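PDB 3N9T: PnpC from Pseudomonas putida, which probably catalyses the iron(III)-dependent intradiol ring cleavage of hydroxyquinol by dioxygen. Local coordinates for residues Q15-F20 against S34-L39. Residues are numbered along the deposited sequence; the frame is centred on the assembly and turned at random.
Sequences QAVDSF and SLVRHL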
loop_
_atom_site.group_PDB
_atom_site.type_symbol
_atom_site.label_atom_id
_atom_site.label_comp_id
_atom_site.label_asym_id
_atom_site.label_seq_id
_atom_site.Cartn_x
_atom_site.Cartn_y
_atom_site.Cartn_z
ATOM N N GLN A 15 12.219 8.203 13.896
ATOM C CA GLN A 15 13.348 7.543 13.229
ATOM C C GLN A 15 12.946 7.126 11.775
ATOM O O GLN A 15 13.728 7.256 10.832
ATOM C CB GLN A 15 13.689 6.237 13.962
ATOM C CG GLN A 15 14.537 6.294 15.189
ATOM C CD GLN A 15 14.659 4.890 15.817
ATOM O OE1 GLN A 15 15.555 4.179 15.497
ATOM N NE2 GLN A 15 13.694 4.487 16.617
ATOM N N ALA A 16 11.733 6.605 11.610
ATOM C CA ALA A 16 11.308 6.140 10.291
ATOM C C ALA A 16 11.234 7.332 9.319
ATOM O O ALA A 16 11.752 7.289 8.221
ATOM C CB ALA A 16 9.963 5.445 10.429
ATOM N N VAL A 17 10.598 8.413 9.736
ATOM C CA VAL A 17 10.579 9.628 8.915
ATOM C C VAL A 17 11.971 10.185 8.666
ATOM O O VAL A 17 12.352 10.531 7.516
ATOM C CB VAL A 17 9.640 10.688 9.549
ATOM C CG1 VAL A 17 9.786 12.128 8.899
ATOM C CG2 VAL A 17 8.223 10.197 9.543
ATOM N N ASP A 18 12.763 10.301 9.725
ATOM C CA ASP A 18 14.117 10.875 9.615
ATOM C C ASP A 18 15.025 10.035 8.745
ATOM O O ASP A 18 15.968 10.565 8.131
ATOM C CB ASP A 18 14.747 11.056 11.003
ATOM C CG ASP A 18 14.063 12.148 11.819
ATOM O OD1 ASP A 18 13.330 12.973 11.203
ATOM O OD2 ASP A 18 14.217 12.154 13.088
ATOM N N SER A 19 14.760 8.729 8.668
ATOM C CA SER A 19 15.618 7.879 7.825
ATOM C C SER A 19 15.774 8.370 6.366
ATOM O O SER A 19 16.715 7.985 5.664
ATOM C CB SER A 19 15.163 6.414 7.853
ATOM O OG SER A 19 13.963 6.201 7.107
ATOM N N PHE A 20 14.813 9.163 5.888
ATOM C CA PHE A 20 14.803 9.636 4.495
ATOM C C PHE A 20 15.513 10.976 4.268
ATOM O O PHE A 20 15.622 11.384 3.122
ATOM C CB PHE A 20 13.352 9.713 3.980
ATOM C CG PHE A 20 12.727 8.332 3.735
ATOM C CD1 PHE A 20 12.932 7.673 2.522
ATOM C CD2 PHE A 20 11.992 7.716 4.717
ATOM C CE1 PHE A 20 12.386 6.417 2.265
ATOM C CE2 PHE A 20 11.410 6.432 4.496
ATOM C CZ PHE A 20 11.631 5.785 3.260
ATOM N N SER A 34 6.295 12.413 4.041
ATOM C CA SER A 34 4.868 12.545 4.150
ATOM C C SER A 34 4.144 11.204 4.215
ATOM O O SER A 34 3.247 10.985 5.057
ATOM C CB SER A 34 4.324 13.318 2.931
ATOM O OG SER A 34 2.986 13.598 3.153
ATOM N N LEU A 35 4.553 10.277 3.351
ATOM C CA LEU A 35 3.832 9.011 3.310
ATOM C C LEU A 35 4.046 8.255 4.669
ATOM O O LEU A 35 3.102 7.678 5.263
ATOM C CB LEU A 35 4.467 8.268 2.148
ATOM C CG LEU A 35 4.075 6.831 1.926
ATOM C CD1 LEU A 35 2.605 6.790 2.011
ATOM C CD2 LEU A 35 4.521 6.446 0.501
ATOM N N VAL A 36 5.299 8.261 5.146
ATOM C CA VAL A 36 5.599 7.568 6.408
ATOM C C VAL A 36 4.838 8.178 7.617
ATOM O O VAL A 36 4.286 7.454 8.449
ATOM C CB VAL A 36 7.111 7.526 6.631
ATOM C CG1 VAL A 36 7.429 6.981 8.037
ATOM C CG2 VAL A 36 7.754 6.523 5.583
ATOM N N ARG A 37 4.826 9.508 7.712
ATOM C CA ARG A 37 4.135 10.185 8.795
ATOM C C ARG A 37 2.635 9.807 8.719
ATOM O O ARG A 37 2.035 9.461 9.727
ATOM C CB ARG A 37 4.325 11.693 8.654
ATOM C CG ARG A 37 3.636 12.513 9.801
ATOM C CD ARG A 37 4.104 11.982 11.216
ATOM N NE ARG A 37 5.526 12.274 11.439
ATOM C CZ ARG A 37 6.274 11.861 12.471
ATOM N NH1 ARG A 37 5.766 11.095 13.445
ATOM N NH2 ARG A 37 7.562 12.263 12.524
ATOM N N HIS A 38 2.040 9.823 7.517
ATOM C CA HIS A 38 0.583 9.524 7.388
ATOM C C HIS A 38 0.312 8.067 7.721
ATOM O O HIS A 38 -0.688 7.744 8.402
ATOM C CB HIS A 38 -0.039 9.895 6.016
ATOM C CG HIS A 38 -0.160 11.362 5.793
ATOM N ND1 HIS A 38 -1.285 12.080 6.139
ATOM C CD2 HIS A 38 0.756 12.275 5.408
ATOM C CE1 HIS A 38 -1.100 13.363 5.848
ATOM N NE2 HIS A 38 0.130 13.518 5.438
ATOM N N LEU A 39 1.198 7.206 7.272
ATOM C CA LEU A 39 1.022 5.784 7.505
ATOM C C LEU A 39 1.078 5.479 9.013
ATOM O O LEU A 39 0.222 4.758 9.558
ATOM C CB LEU A 39 2.200 5.102 6.845
ATOM C CG LEU A 39 2.284 3.595 6.711
ATOM C CD1 LEU A 39 0.968 2.960 6.319
ATOM C CD2 LEU A 39 3.416 3.310 5.670
#
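A helical hairpin in the N-terminal helical region brings Val17, near the end of helix 7-18, against Val36 of helix 26-46. The contact is mostly apolar and buries 223 Å² in all. Val36 packs with both methyls. Its CG1 lies anti to the backbone N (chi1 172°) and reaches across to Val17 CG2 at 3.6 Å. The same CG1 meets Ala16 CB at 3.8 Å. The other methyl, CG2, comes obliquely to Phe20 CE2 at 3.8 Å. Val17 CG2 is shared between two partners, for it also lies over one face of the Arg37 guanidinium, 3.7 Å from NH2. Arg37 leaves its helix with CG anti to the backbone N, then bends at chi2 (53°) and chi3 (67°). These bends bring the guanidinium back to Val17, and the two side chains cross at about a right angle. NH2 also forms a salt bridge with Asp14, about one turn before Val17. A methionine in place of Arg37 would probably leave Asp14 without this charged mate and Val17 CG2 without its flat cover. Within 15-20, Ser19 OG donates to Ala16 O at 2.7 Å. Phe20 also touches Phe28 and Met32 of helix 26-46. The helix pair lies at the subunit interface: Phe20 makes a cation-pi contact with Arg211 of the second subunit, and Ser34 packs on Phe42 of that subunit. Leu35 and Leu39 of helix 26-46 touch the bound phospholipid.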